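STING-associated CdnE c-di-GMP synthase (PDB 6WT8) probably synthesises the second messenger c-di-GMP from GTP, as the signal-making nucleotidyltransferase of a STING-linked bacterial CBASS defence system. Local coordinates at residues A[79-84]-A[107-112]; A[86-91]-A[234-239]; A[138-143]-A[208-213]; A[200-205]-A[217-222]. All coordinates share one frame; numbering follows the deposited sequence.

Contact 1 of 4, residues A[79-84]-A[107-112]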
loop_
_atom_site.group_PDB
_atom_site.type_symbol
_atom_site.label_atom_id
_atom_site.label_comp_id
_atom_site.label_asym_id
_atom_site.label_seq_id
_atom_site.Cartn_x
_atom_site.Cartn_y
_atom_site.Cartn_z
ATOM N N LYS A 79 24.757 11.364 2.179
ATOM C CA LYS A 79 26.122 11.885 2.248
ATOM C C LYS A 79 26.920 11.488 0.998
ATOM O O LYS A 79 27.706 12.286 0.479
ATOM C CB LYS A 79 26.785 11.359 3.518
ATOM C CG LYS A 79 28.146 12.113 3.795
ATOM C CD LYS A 79 28.759 11.629 5.115
ATOM C CE LYS A 79 30.033 12.425 5.449
ATOM N NZ LYS A 79 31.054 12.150 4.418
ATOM N N SER A 80 26.716 10.263 0.497
ATOM C CA SER A 80 27.447 9.755 -0.667
ATOM C C SER A 80 27.052 10.446 -1.961
ATOM O O SER A 80 27.939 10.813 -2.750
ATOM C CB SER A 80 27.218 8.228 -0.749
ATOM O OG SER A 80 27.597 7.720 -2.008
ATOM N N HIS A 81 25.740 10.574 -2.243
ATOM C CA HIS A 81 25.329 11.013 -3.567
ATOM C C HIS A 81 23.947 11.642 -3.538
ATOM O O HIS A 81 23.212 11.597 -4.541
ATOM C CB HIS A 81 25.372 9.825 -4.554
ATOM C CG HIS A 81 24.615 8.615 -4.092
ATOM N ND1 HIS A 81 25.214 7.546 -3.445
ATOM C CD2 HIS A 81 23.302 8.311 -4.190
ATOM C CE1 HIS A 81 24.289 6.651 -3.145
ATOM N NE2 HIS A 81 23.121 7.078 -3.593
ATOM N N GLY A 82 23.643 12.289 -2.402
ATOM C CA GLY A 82 22.376 13.014 -2.295
ATOM C C GLY A 82 22.209 14.105 -3.336
ATOM O O GLY A 82 21.073 14.507 -3.641
ATOM N N ASN A 83 23.307 14.573 -3.917
ATOM C CA ASN A 83 23.268 15.596 -4.945
ATOM C C ASN A 83 22.670 15.078 -6.243
ATOM O O ASN A 83 22.430 15.885 -7.145
ATOM C CB ASN A 83 24.669 16.178 -5.196
ATOM C CG ASN A 83 25.717 15.089 -5.528
ATOM O OD1 ASN A 83 25.874 14.141 -4.737
ATOM N ND2 ASN A 83 26.407 15.220 -6.691
ATOM N N LEU A 84 22.490 13.759 -6.375
ATOM C CA LEU A 84 21.953 13.173 -7.605
ATOM C C LEU A 84 20.556 12.601 -7.454
ATOM O O LEU A 84 19.943 12.241 -8.468
ATOM C CB LEU A 84 22.884 12.038 -8.106
ATOM C CG LEU A 84 24.302 12.522 -8.513
ATOM C CD1 LEU A 84 25.088 11.288 -9.040
ATOM C CD2 LEU A 84 24.260 13.565 -9.594
ATOM N N LEU A 107 13.163 2.000 1.123
ATOM C CA LEU A 107 13.734 3.301 0.798
ATOM C C LEU A 107 13.863 3.427 -0.721
ATOM O O LEU A 107 14.370 2.507 -1.386
ATOM C CB LEU A 107 15.117 3.425 1.454
ATOM C CG LEU A 107 15.858 4.765 1.174
ATOM C CD1 LEU A 107 16.799 5.040 2.315
ATOM C CD2 LEU A 107 16.685 4.689 -0.139
ATOM N N VAL A 108 13.382 4.541 -1.287
ATOM C CA VAL A 108 13.468 4.769 -2.725
ATOM C C VAL A 108 14.391 5.950 -2.952
ATOM O O VAL A 108 14.165 7.042 -2.396
ATOM C CB VAL A 108 12.077 5.055 -3.327
ATOM C CG1 VAL A 108 12.177 5.034 -4.855
ATOM C CG2 VAL A 108 11.108 3.990 -2.904
ATOM N N GLN A 109 15.406 5.784 -3.791
ATOM C CA GLN A 109 16.246 6.908 -4.199
ATOM C C GLN A 109 16.028 7.135 -5.687
ATOM O O GLN A 109 16.029 6.183 -6.470
ATOM C CB GLN A 109 17.697 6.688 -3.831
ATOM C CG GLN A 109 18.336 5.510 -4.523
ATOM C CD GLN A 109 19.773 5.301 -4.051
ATOM O OE1 GLN A 109 20.400 6.165 -3.403
ATOM N NE2 GLN A 109 20.306 4.144 -4.401
ATOM N N ILE A 110 15.684 8.366 -6.070
ATOM C CA ILE A 110 15.177 8.667 -7.397
ATOM C C ILE A 110 16.099 9.707 -8.003
ATOM O O ILE A 110 16.227 10.819 -7.467
ATOM C CB ILE A 110 13.724 9.194 -7.294
ATOM C CG1 ILE A 110 12.863 8.258 -6.433
ATOM C CG2 ILE A 110 13.177 9.302 -8.690
ATOM C CD1 ILE A 110 11.530 8.919 -5.927
ATOM N N THR A 111 16.726 9.393 -9.141
ATOM C CA THR A 111 17.563 10.399 -9.772
ATOM C C THR A 111 16.725 11.630 -10.122
ATOM O O THR A 111 15.553 11.508 -10.501
ATOM C CB THR A 111 18.210 9.812 -11.017
ATOM O OG1 THR A 111 17.208 9.253 -11.894
ATOM C CG2 THR A 111 19.236 8.783 -10.597
ATOM N N ASN A 112 17.280 12.831 -9.882
ATOM C CA ASN A 112 16.425 14.024 -9.915
ATOM C C ASN A 112 16.944 15.089 -10.882
ATOM O O ASN A 112 16.455 16.226 -10.820
ATOM C CB ASN A 112 16.253 14.619 -8.498
ATOM C CG ASN A 112 17.582 15.093 -7.898
ATOM O OD1 ASN A 112 18.607 15.170 -8.595
ATOM N ND2 ASN A 112 17.566 15.414 -6.606
HETATM O O HOH W 1 19.712 16.492 -4.986
HETATM O O HOH W 2 20.204 17.231 -8.246
#

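Contact 2 of 4, residues A[86-91]-A[234-239]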
loop_
_atom_site.group_PDB
_atom_site.type_symbol
_atom_site.label_atom_id
_atom_site.label_comp_id
_atom_site.label_asym_id
_atom_site.label_seq_id
_atom_site.Cartn_x
_atom_site.Cartn_y
_atom_site.Cartn_z
ATOM N N ASP A 86 16.595 12.286 -5.101
ATOM C CA ASP A 86 15.639 12.481 -4.016
ATOM C C ASP A 86 15.390 11.185 -3.265
ATOM O O ASP A 86 15.489 10.090 -3.824
ATOM C CB ASP A 86 14.292 12.927 -4.561
ATOM C CG ASP A 86 14.331 14.297 -5.239
ATOM O OD1 ASP A 86 15.221 15.145 -4.965
ATOM O OD2 ASP A 86 13.369 14.550 -6.020
ATOM N N PHE A 87 15.016 11.303 -2.007
ATOM C CA PHE A 87 14.703 10.127 -1.211
ATOM C C PHE A 87 13.244 10.108 -0.839
ATOM O O PHE A 87 12.713 11.099 -0.323
ATOM C CB PHE A 87 15.541 10.082 0.065
ATOM C CG PHE A 87 17.025 9.936 -0.207
ATOM C CD1 PHE A 87 17.522 8.666 -0.520
ATOM C CD2 PHE A 87 17.908 11.038 -0.195
ATOM C CE1 PHE A 87 18.858 8.496 -0.831
ATOM C CE2 PHE A 87 19.234 10.860 -0.498
ATOM C CZ PHE A 87 19.692 9.592 -0.832
ATOM N N GLU A 88 12.633 8.944 -1.008
ATOM C CA GLU A 88 11.239 8.740 -0.649
ATOM C C GLU A 88 11.084 7.350 -0.045
ATOM O O GLU A 88 12.058 6.654 0.250
ATOM C CB GLU A 88 10.345 8.891 -1.888
ATOM C CG GLU A 88 10.374 10.289 -2.548
ATOM C CD GLU A 88 9.798 11.413 -1.667
ATOM O OE1 GLU A 88 9.066 11.166 -0.669
ATOM O OE2 GLU A 88 10.104 12.573 -2.011
ATOM N N ARG A 89 9.828 6.963 0.253
ATOM C CA ARG A 89 9.534 5.667 0.845
ATOM C C ARG A 89 8.347 5.047 0.142
ATOM O O ARG A 89 7.474 5.750 -0.365
ATOM C CB ARG A 89 9.160 5.799 2.343
ATOM C CG ARG A 89 10.235 6.430 3.245
ATOM C CD ARG A 89 11.461 5.550 3.346
ATOM N NE ARG A 89 12.359 6.193 4.316
ATOM C CZ ARG A 89 13.325 7.071 3.981
ATOM N NH1 ARG A 89 13.543 7.350 2.700
ATOM N NH2 ARG A 89 14.069 7.667 4.931
ATOM N N GLN A 90 8.270 3.715 0.147
ATOM C CA GLN A 90 7.082 3.054 -0.397
ATOM C C GLN A 90 6.785 1.824 0.422
ATOM O O GLN A 90 7.593 1.378 1.244
ATOM C CB GLN A 90 7.220 2.635 -1.859
ATOM C CG GLN A 90 8.366 1.614 -2.134
ATOM C CD GLN A 90 8.427 1.124 -3.550
ATOM O OE1 GLN A 90 7.926 1.756 -4.480
ATOM N NE2 GLN A 90 9.040 -0.050 -3.725
ATOM N N GLY A 91 5.582 1.293 0.183
ATOM C CA GLY A 91 5.201 0.065 0.890
ATOM C C GLY A 91 3.982 0.265 1.802
ATOM O O GLY A 91 3.643 1.366 2.178
ATOM N N TYR A 234 3.172 3.933 -9.322
ATOM C CA TYR A 234 2.749 5.143 -8.610
ATOM C C TYR A 234 2.569 4.862 -7.114
ATOM O O TYR A 234 1.461 4.990 -6.551
ATOM C CB TYR A 234 1.468 5.699 -9.232
ATOM C CG TYR A 234 1.637 6.172 -10.656
ATOM C CD1 TYR A 234 2.208 7.427 -10.935
ATOM C CD2 TYR A 234 1.298 5.372 -11.719
ATOM C CE1 TYR A 234 2.407 7.865 -12.226
ATOM C CE2 TYR A 234 1.495 5.810 -13.047
ATOM C CZ TYR A 234 2.031 7.074 -13.282
ATOM O OH TYR A 234 2.221 7.509 -14.605
ATOM N N PRO A 235 3.637 4.448 -6.426
ATOM C CA PRO A 235 3.484 4.076 -5.014
ATOM C C PRO A 235 3.054 5.238 -4.144
ATOM O O PRO A 235 2.362 5.043 -3.113
ATOM C CB PRO A 235 4.891 3.593 -4.606
ATOM C CG PRO A 235 5.816 4.341 -5.593
ATOM C CD PRO A 235 5.044 4.349 -6.909
ATOM N N PHE A 236 3.473 6.459 -4.472
ATOM C CA PHE A 236 3.142 7.568 -3.588
ATOM C C PHE A 236 1.678 7.953 -3.729
ATOM O O PHE A 236 1.113 8.564 -2.829
ATOM C CB PHE A 236 4.082 8.764 -3.900
ATOM C CG PHE A 236 5.478 8.359 -4.095
ATOM C CD1 PHE A 236 6.148 7.586 -3.144
ATOM C CD2 PHE A 236 6.162 8.696 -5.284
ATOM C CE1 PHE A 236 7.484 7.164 -3.329
ATOM C CE2 PHE A 236 7.511 8.298 -5.465
ATOM C CZ PHE A 236 8.162 7.519 -4.513
ATOM N N LEU A 237 1.079 7.635 -4.887
ATOM C CA LEU A 237 -0.318 7.963 -5.115
ATOM C C LEU A 237 -1.221 7.036 -4.313
ATOM O O LEU A 237 -2.218 7.486 -3.726
ATOM C CB LEU A 237 -0.605 7.852 -6.620
ATOM C CG LEU A 237 -1.941 8.395 -7.080
ATOM C CD1 LEU A 237 -2.150 9.857 -6.615
ATOM C CD2 LEU A 237 -2.060 8.278 -8.583
ATOM N N SER A 238 -0.886 5.742 -4.283
ATOM C CA SER A 238 -1.608 4.825 -3.406
ATOM C C SER A 238 -1.500 5.243 -1.961
ATOM O O SER A 238 -2.515 5.247 -1.224
ATOM C CB SER A 238 -1.074 3.407 -3.590
ATOM O OG SER A 238 -1.475 2.961 -4.854
ATOM N N ILE A 239 -0.302 5.602 -1.517
ATOM C CA ILE A 239 -0.118 6.004 -0.119
ATOM C C ILE A 239 -0.985 7.211 0.187
ATOM O O ILE A 239 -1.728 7.237 1.176
ATOM C CB ILE A 239 1.366 6.287 0.186
ATOM C CG1 ILE A 239 2.136 4.979 0.199
ATOM C CG2 ILE A 239 1.518 7.086 1.466
ATOM C CD1 ILE A 239 3.643 5.183 0.025
HETATM O O HOH W 3 3.565 2.345 -1.706
#

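Contact 3 of 4, residues A[138-143]-A[208-213]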
loop_
_atom_site.group_PDB
_atom_site.type_symbol
_atom_site.label_atom_id
_atom_site.label_comp_id
_atom_site.label_asym_id
_atom_site.label_seq_id
_atom_site.Cartn_x
_atom_site.Cartn_y
_atom_site.Cartn_z
ATOM N N LEU A 138 -1.591 26.505 -17.078
ATOM C CA LEU A 138 -0.344 27.139 -16.659
ATOM C C LEU A 138 0.682 26.106 -16.194
ATOM O O LEU A 138 1.879 26.219 -16.500
ATOM C CB LEU A 138 -0.644 28.147 -15.559
ATOM C CG LEU A 138 -1.427 29.321 -16.172
ATOM C CD1 LEU A 138 -1.913 30.315 -15.121
ATOM C CD2 LEU A 138 -0.642 30.028 -17.292
ATOM N N ASN A 139 0.230 25.085 -15.456
ATOM C CA ASN A 139 1.137 24.044 -14.995
ATOM C C ASN A 139 1.737 23.286 -16.168
ATOM O O ASN A 139 2.952 23.051 -16.226
ATOM C CB ASN A 139 0.395 23.094 -14.055
ATOM C CG ASN A 139 0.162 23.691 -12.713
ATOM O OD1 ASN A 139 0.834 24.648 -12.342
ATOM N ND2 ASN A 139 -0.799 23.155 -11.970
ATOM N N LEU A 140 0.893 22.892 -17.119
ATOM C CA LEU A 140 1.387 22.155 -18.276
ATOM C C LEU A 140 2.370 22.983 -19.069
ATOM O O LEU A 140 3.402 22.472 -19.526
ATOM C CB LEU A 140 0.210 21.758 -19.175
ATOM C CG LEU A 140 -0.654 20.621 -18.643
ATOM C CD1 LEU A 140 -1.939 20.540 -19.477
ATOM C CD2 LEU A 140 0.019 19.267 -18.673
ATOM N N LYS A 141 2.057 24.263 -19.245
ATOM C CA LYS A 141 2.907 25.141 -20.043
ATOM C C LYS A 141 4.289 25.239 -19.419
ATOM O O LYS A 141 5.309 25.208 -20.131
ATOM C CB LYS A 141 2.247 26.523 -20.176
ATOM C CG LYS A 141 2.949 27.450 -21.147
ATOM C CD LYS A 141 2.169 28.757 -21.338
ATOM C CE LYS A 141 2.236 29.641 -20.099
ATOM N NZ LYS A 141 1.432 30.883 -20.250
ATOM N N LYS A 142 4.351 25.304 -18.085
ATOM C CA LYS A 142 5.665 25.409 -17.445
ATOM C C LYS A 142 6.476 24.138 -17.639
ATOM O O LYS A 142 7.696 24.201 -17.817
ATOM C CB LYS A 142 5.523 25.737 -15.962
ATOM C CG LYS A 142 5.050 27.135 -15.680
ATOM C CD LYS A 142 4.926 27.383 -14.169
ATOM C CE LYS A 142 4.377 28.787 -13.871
ATOM N NZ LYS A 142 4.977 29.415 -12.645
ATOM N N HIS A 143 5.831 22.961 -17.597
ATOM C CA HIS A 143 6.561 21.725 -17.871
ATOM C C HIS A 143 7.096 21.703 -19.286
ATOM O O HIS A 143 8.250 21.304 -19.516
ATOM C CB HIS A 143 5.670 20.503 -17.618
ATOM C CG HIS A 143 5.527 20.187 -16.173
ATOM N ND1 HIS A 143 6.521 19.553 -15.446
ATOM C CD2 HIS A 143 4.521 20.437 -15.304
ATOM C CE1 HIS A 143 6.130 19.433 -14.193
ATOM N NE2 HIS A 143 4.932 19.988 -14.075
ATOM N N PHE A 208 0.067 14.375 -13.374
ATOM C CA PHE A 208 1.060 15.087 -12.577
ATOM C C PHE A 208 1.355 16.471 -13.175
ATOM O O PHE A 208 1.415 17.472 -12.452
ATOM C CB PHE A 208 2.374 14.292 -12.453
ATOM C CG PHE A 208 3.442 15.105 -11.805
ATOM C CD1 PHE A 208 3.343 15.415 -10.444
ATOM C CD2 PHE A 208 4.487 15.601 -12.541
ATOM C CE1 PHE A 208 4.280 16.228 -9.843
ATOM C CE2 PHE A 208 5.459 16.388 -11.968
ATOM C CZ PHE A 208 5.367 16.712 -10.607
HETATM N N MSE A 209 1.582 16.541 -14.480
HETATM C CA MSE A 209 2.018 17.801 -15.067
HETATM C C MSE A 209 0.885 18.829 -15.033
HETATM O O MSE A 209 1.137 20.036 -15.015
HETATM C CB MSE A 209 2.557 17.554 -16.480
HETATM C CG MSE A 209 3.878 16.689 -16.403
HETATM SE SE MSE A 209 4.727 16.656 -18.155
HETATM C CE MSE A 209 3.734 15.249 -18.985
ATOM N N LYS A 210 -0.373 18.363 -14.935
ATOM C CA LYS A 210 -1.505 19.305 -14.783
ATOM C C LYS A 210 -1.620 19.906 -13.381
ATOM O O LYS A 210 -2.250 20.960 -13.227
ATOM C CB LYS A 210 -2.848 18.609 -15.082
ATOM C CG LYS A 210 -3.122 18.300 -16.534
ATOM C CD LYS A 210 -4.436 17.490 -16.708
ATOM C CE LYS A 210 -4.793 17.442 -18.206
ATOM N NZ LYS A 210 -5.962 16.574 -18.589
ATOM N N THR A 211 -1.099 19.234 -12.352
ATOM C CA THR A 211 -1.417 19.553 -10.966
ATOM C C THR A 211 -0.204 19.896 -10.128
ATOM O O THR A 211 -0.350 20.627 -9.138
ATOM C CB THR A 211 -2.095 18.350 -10.274
ATOM O OG1 THR A 211 -1.241 17.182 -10.334
ATOM C CG2 THR A 211 -3.416 18.010 -10.914
ATOM N N ASN A 212 0.963 19.333 -10.454
ATOM C CA ASN A 212 2.150 19.349 -9.609
ATOM C C ASN A 212 1.879 18.770 -8.225
ATOM O O ASN A 212 2.571 19.127 -7.263
ATOM C CB ASN A 212 2.713 20.761 -9.536
ATOM C CG ASN A 212 3.251 21.187 -10.891
ATOM O OD1 ASN A 212 3.881 20.356 -11.570
ATOM N ND2 ASN A 212 3.007 22.435 -11.307
ATOM N N ASP A 213 0.917 17.847 -8.135
ATOM C CA ASP A 213 0.689 17.088 -6.903
ATOM C C ASP A 213 1.844 16.106 -6.759
ATOM O O ASP A 213 1.989 15.199 -7.578
ATOM C CB ASP A 213 -0.638 16.326 -6.951
ATOM C CG ASP A 213 -1.878 17.206 -6.885
ATOM O OD1 ASP A 213 -1.804 18.374 -6.404
ATOM O OD2 ASP A 213 -2.986 16.720 -7.286
HETATM O O HOH W 4 4.357 23.354 -13.741
#

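Contact 4 of 4, residues A[200-205]-A[217-222]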
loop_
_atom_site.group_PDB
_atom_site.type_symbol
_atom_site.label_atom_id
_atom_site.label_comp_id
_atom_site.label_asym_id
_atom_site.label_seq_id
_atom_site.Cartn_x
_atom_site.Cartn_y
_atom_site.Cartn_z
ATOM N N ALA A 200 15.593 4.392 -8.775
ATOM C CA ALA A 200 14.606 4.657 -9.805
ATOM C C ALA A 200 14.823 6.030 -10.406
ATOM O O ALA A 200 15.594 6.843 -9.896
ATOM C CB ALA A 200 13.209 4.589 -9.190
ATOM N N THR A 201 14.137 6.293 -11.513
ATOM C CA THR A 201 13.994 7.665 -11.983
ATOM C C THR A 201 12.518 8.056 -11.951
ATOM O O THR A 201 11.639 7.205 -11.801
ATOM C CB THR A 201 14.591 7.784 -13.393
ATOM O OG1 THR A 201 14.640 9.173 -13.774
ATOM C CG2 THR A 201 13.764 7.012 -14.401
ATOM N N TYR A 202 12.235 9.349 -12.066
ATOM C CA TYR A 202 10.833 9.775 -12.088
ATOM C C TYR A 202 10.202 9.571 -13.454
ATOM O O TYR A 202 10.844 9.623 -14.497
ATOM C CB TYR A 202 10.697 11.267 -11.762
ATOM C CG TYR A 202 10.914 11.637 -10.344
ATOM C CD1 TYR A 202 10.073 11.164 -9.370
ATOM C CD2 TYR A 202 12.002 12.468 -9.998
ATOM C CE1 TYR A 202 10.229 11.529 -8.017
ATOM C CE2 TYR A 202 12.193 12.828 -8.663
ATOM C CZ TYR A 202 11.310 12.367 -7.695
ATOM O OH TYR A 202 11.444 12.709 -6.339
ATOM N N TYR A 203 8.874 9.457 -13.419
ATOM C CA TYR A 203 8.050 9.545 -14.612
ATOM C C TYR A 203 6.939 10.540 -14.345
ATOM O O TYR A 203 6.170 10.384 -13.373
ATOM C CB TYR A 203 7.465 8.179 -14.981
ATOM C CG TYR A 203 6.561 8.247 -16.195
ATOM C CD1 TYR A 203 7.094 8.138 -17.456
ATOM C CD2 TYR A 203 5.191 8.411 -16.046
ATOM C CE1 TYR A 203 6.282 8.195 -18.598
ATOM C CE2 TYR A 203 4.357 8.495 -17.171
ATOM C CZ TYR A 203 4.917 8.362 -18.435
ATOM O OH TYR A 203 4.117 8.420 -19.579
ATOM N N LYS A 204 6.851 11.539 -15.219
ATOM C CA LYS A 204 5.812 12.581 -15.116
ATOM C C LYS A 204 4.645 12.274 -16.046
ATOM O O LYS A 204 4.779 12.359 -17.278
ATOM C CB LYS A 204 6.402 13.957 -15.443
ATOM C CG LYS A 204 7.470 14.378 -14.457
ATOM C CD LYS A 204 8.097 15.752 -14.824
ATOM C CE LYS A 204 9.359 15.947 -13.957
ATOM N NZ LYS A 204 10.277 17.050 -14.427
ATOM N N SER A 205 3.497 11.940 -15.438
ATOM C CA SER A 205 2.278 11.738 -16.219
ATOM C C SER A 205 1.623 13.074 -16.553
ATOM O O SER A 205 1.980 14.110 -16.016
ATOM C CB SER A 205 1.287 10.889 -15.433
ATOM O OG SER A 205 0.859 11.631 -14.294
ATOM N N LYS A 217 3.582 11.806 -8.831
ATOM C CA LYS A 217 4.817 11.487 -9.542
ATOM C C LYS A 217 5.056 9.987 -9.547
ATOM O O LYS A 217 4.888 9.319 -8.516
ATOM C CB LYS A 217 6.002 12.192 -8.887
ATOM C CG LYS A 217 5.963 13.678 -8.976
ATOM C CD LYS A 217 7.243 14.335 -8.451
ATOM C CE LYS A 217 8.382 13.981 -9.346
ATOM N NZ LYS A 217 8.928 15.009 -10.276
ATOM N N GLY A 218 5.432 9.443 -10.715
ATOM C CA GLY A 218 5.691 8.029 -10.856
ATOM C C GLY A 218 7.174 7.724 -10.753
ATOM O O GLY A 218 8.021 8.634 -10.814
ATOM N N ILE A 219 7.462 6.441 -10.537
ATOM C CA ILE A 219 8.855 6.007 -10.626
ATOM C C ILE A 219 8.980 4.867 -11.613
ATOM O O ILE A 219 8.071 4.060 -11.825
ATOM C CB ILE A 219 9.435 5.597 -9.259
ATOM C CG1 ILE A 219 8.635 4.437 -8.607
ATOM C CG2 ILE A 219 9.502 6.835 -8.316
ATOM C CD1 ILE A 219 9.276 3.943 -7.313
ATOM N N GLN A 220 10.174 4.782 -12.205
ATOM C CA GLN A 220 10.576 3.652 -13.053
ATOM C C GLN A 220 11.834 3.094 -12.422
ATOM O O GLN A 220 12.890 3.737 -12.434
ATOM C CB GLN A 220 10.801 4.082 -14.518
ATOM C CG GLN A 220 9.494 4.488 -15.192
ATOM C CD GLN A 220 9.612 4.654 -16.678
ATOM O OE1 GLN A 220 9.644 5.787 -17.170
ATOM N NE2 GLN A 220 9.693 3.533 -17.432
ATOM N N ILE A 221 11.696 1.917 -11.843
ATOM C CA ILE A 221 12.763 1.301 -11.050
ATOM C C ILE A 221 13.836 0.709 -11.953
ATOM O O ILE A 221 13.541 -0.013 -12.917
ATOM C CB ILE A 221 12.147 0.226 -10.150
ATOM C CG1 ILE A 221 11.285 0.951 -9.108
ATOM C CG2 ILE A 221 13.205 -0.576 -9.392
ATOM C CD1 ILE A 221 10.382 -0.005 -8.268
ATOM N N TYR A 222 15.107 0.942 -11.592
ATOM C CA TYR A 222 16.238 0.389 -12.331
ATOM C C TYR A 222 16.507 -1.076 -11.987
ATOM O O TYR A 222 16.631 -1.431 -10.817
ATOM C CB TYR A 222 17.484 1.214 -12.018
ATOM C CG TYR A 222 18.717 0.720 -12.780
ATOM C CD1 TYR A 222 18.786 0.827 -14.146
ATOM C CD2 TYR A 222 19.765 0.126 -12.111
ATOM C CE1 TYR A 222 19.906 0.380 -14.867
ATOM C CE2 TYR A 222 20.894 -0.314 -12.814
ATOM C CZ TYR A 222 20.929 -0.211 -14.193
ATOM O OH TYR A 222 22.055 -0.645 -14.890
#

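Contact 1 of 4, residues A[79-84]-A[107-112]
The turn that carries the chain from helix 60-81 into strand 85-90 meets strand 106-112 at two points, H81 on Q109 and L84 on N112. At the buried point the imidazole NE2 of H81 gives its N-H to OE1 of Q109 over 2.9 Å, nearly straight at 163°. The oxygen lies in the plane of the imidazole, whereas the donor is tilted 30° from the amide plane of Q109. CG of Q109 sits between the backbone N and the carbonyl carbon (chi1 63°), and its chain extends across that of H81 at about a right angle to bring OE1 to the ring edge. The other ring nitrogen, ND1 of H81, shares a hydrogen bond of 2.8 Å with S80 OG, which helps fix the rotation. NE2 of Q109 is held by S165 and T199. With H81 replaced by an alanine, OE1 of Q109 would probably lose its N-H donor and a gap open beneath the helix end. Further along, N112 N bonds to L84 O (3.1 Å), and the CA of T111 approaches that oxygen too. Two waters extend this outer point: one links G82 O to N112 ND2, which also reaches D86, the other joins N83 O to N112 OD1. The whole is a helix-to-strand connection fastened across a central strand of the mixed sheet in a nucleotidyltransferase-type fold.

Contact 2 of 4, residues A[86-91]-A[234-239]
F236 and P235, in the first turn of helix 235-248, face strand 85-90 as a ring and a wedge. The phenyl ring of F236 is turned so that its CE1 edge meets the backbone: R89 O lies near the ring plane, 3.3 Å from that CE1. The E88 and F236 side chains cross at about a right angle, CB of E88 lying obliquely to the ring, 3.6 Å from F236 CE1; E88 then bends at chi2 to carry its carboxylate to K214. One face of the phenyl is covered by CG of its own neighbour P235, over the ring centre. That same proline carbon lies 3.5 Å from Q90 OE1, while the amide nitrogen of Q90 is taken by D106. I239 closes the far end, its CD1 reaching 4.1 Å from Q90 CA. No direct hydrogen bond crosses; a water bridges G91 N and P235 O instead. The axes of strand segment 86-90 and helix segment 235-239 pass 8.6 Å apart at 60°. The strand ends at G91, the glycine of a Gly-Ser pair, consistent with the active-site motif of polymerase-beta-like nucleotidyltransferases.

Contact 3 of 4, residues A[138-143]-A[208-213]
H143 and M209, a selenomethionine in the crystal, form the tight side of this contact. The CG of M209 sits over the centre of the imidazole of H143, 3.9 Å from its centroid, in a CH-pi contact, and SE follows obliquely. M209 CB fits between that ring and L140, whose CD2 is 3.8 Å from it. L140 also lies alongside the aliphatic part of K210. F208 CE2 approaches CE1 of H143 obliquely. The ring is gripped at its edge too: NE2 of H143 donates to N212 OD1 at 2.7 Å, with the donor on a lone pair in the carbonyl plane. Were a leucine to stand in place of H143, N212 OD1 would probably be left without its N-H donor and M209 CG without the ring that lies over it. The other side is looser and wetter. There N139 sends ND2 to K210 O at 2.9 Å, almost straight at 172° but from above the carbonyl plane. Beside it a water joins N139 O to N212 ND2. Helix 134-146 thus packs on the end of helix 206-211, with L122 of helix 119-126 touching both L140 and M209; strand 192-204 leads in through S205, whose OG takes the N-H of F208 as N-cap of helix 206-211.

Contact 4 of 4, residues A[200-205]-A[217-222]
K217 supplies the main bump, laid over one face of the Y202 ring. Its chain bends at chi3 (66°) and again at chi4, which brings CE to 3.3 Å from Y202 CD1, off the ring centre. NZ then stands 3.9 Å from the ring centroid, 11° off the normal, a cation-pi contact. G218 O meets the edge of the same ring, so the tyrosine is bounded on a face and on an edge, while its hydroxyl is bonded to D86. K217 NZ also lies 3.8 Å from K204 CE as the two lysines run alongside each other. A second bump is small: the methyl of A200 drops between two isoleucines, 3.9 Å from I219 CB and 4.1 Å from I221 CG1. On the opposite face, G218 has no side chain where it pairs with Y203; a CB there would be pressed against Y203 O. Next to it Q220 stretches across Y203, with OE1 3.5 Å from CD1 of that ring and the amide and ring planes steeply inclined at 82°. NE2 of Q220 is held by N230. The backbones pair antiparallel, with two-way hydrogen bonds at T201 with Q220 and at Y203 with G218. Strand 218-221 therefore borders strand 192-204, whose other neighbours include strands 106-112 and 114-117, both parallel to it, while helix 154-172 covers T201 and Y222.

Overall arrangement
From the N terminus, the chain leaves helix 60-81, runs through strand 85-90 and returns along strand 106-112, where contact 1 closes a short loop. Contact 2 opens on that strand 85-90, so it crosses contact 1, and it closes only at helix 235-248. Within this long span lie both remaining contacts. Contact 3 opens on helix 134-146 and closes on helix 206-211; contact 4 opens on strand 192-204 just before that and closes on strand 218-221 just after, so the two cross. Contacts 1, 2 and 4 touch through the mixed sheet, while contact 3 ties the outlying helix 134-146 to helix 206-211, which connects strands 192-204 and 218-221.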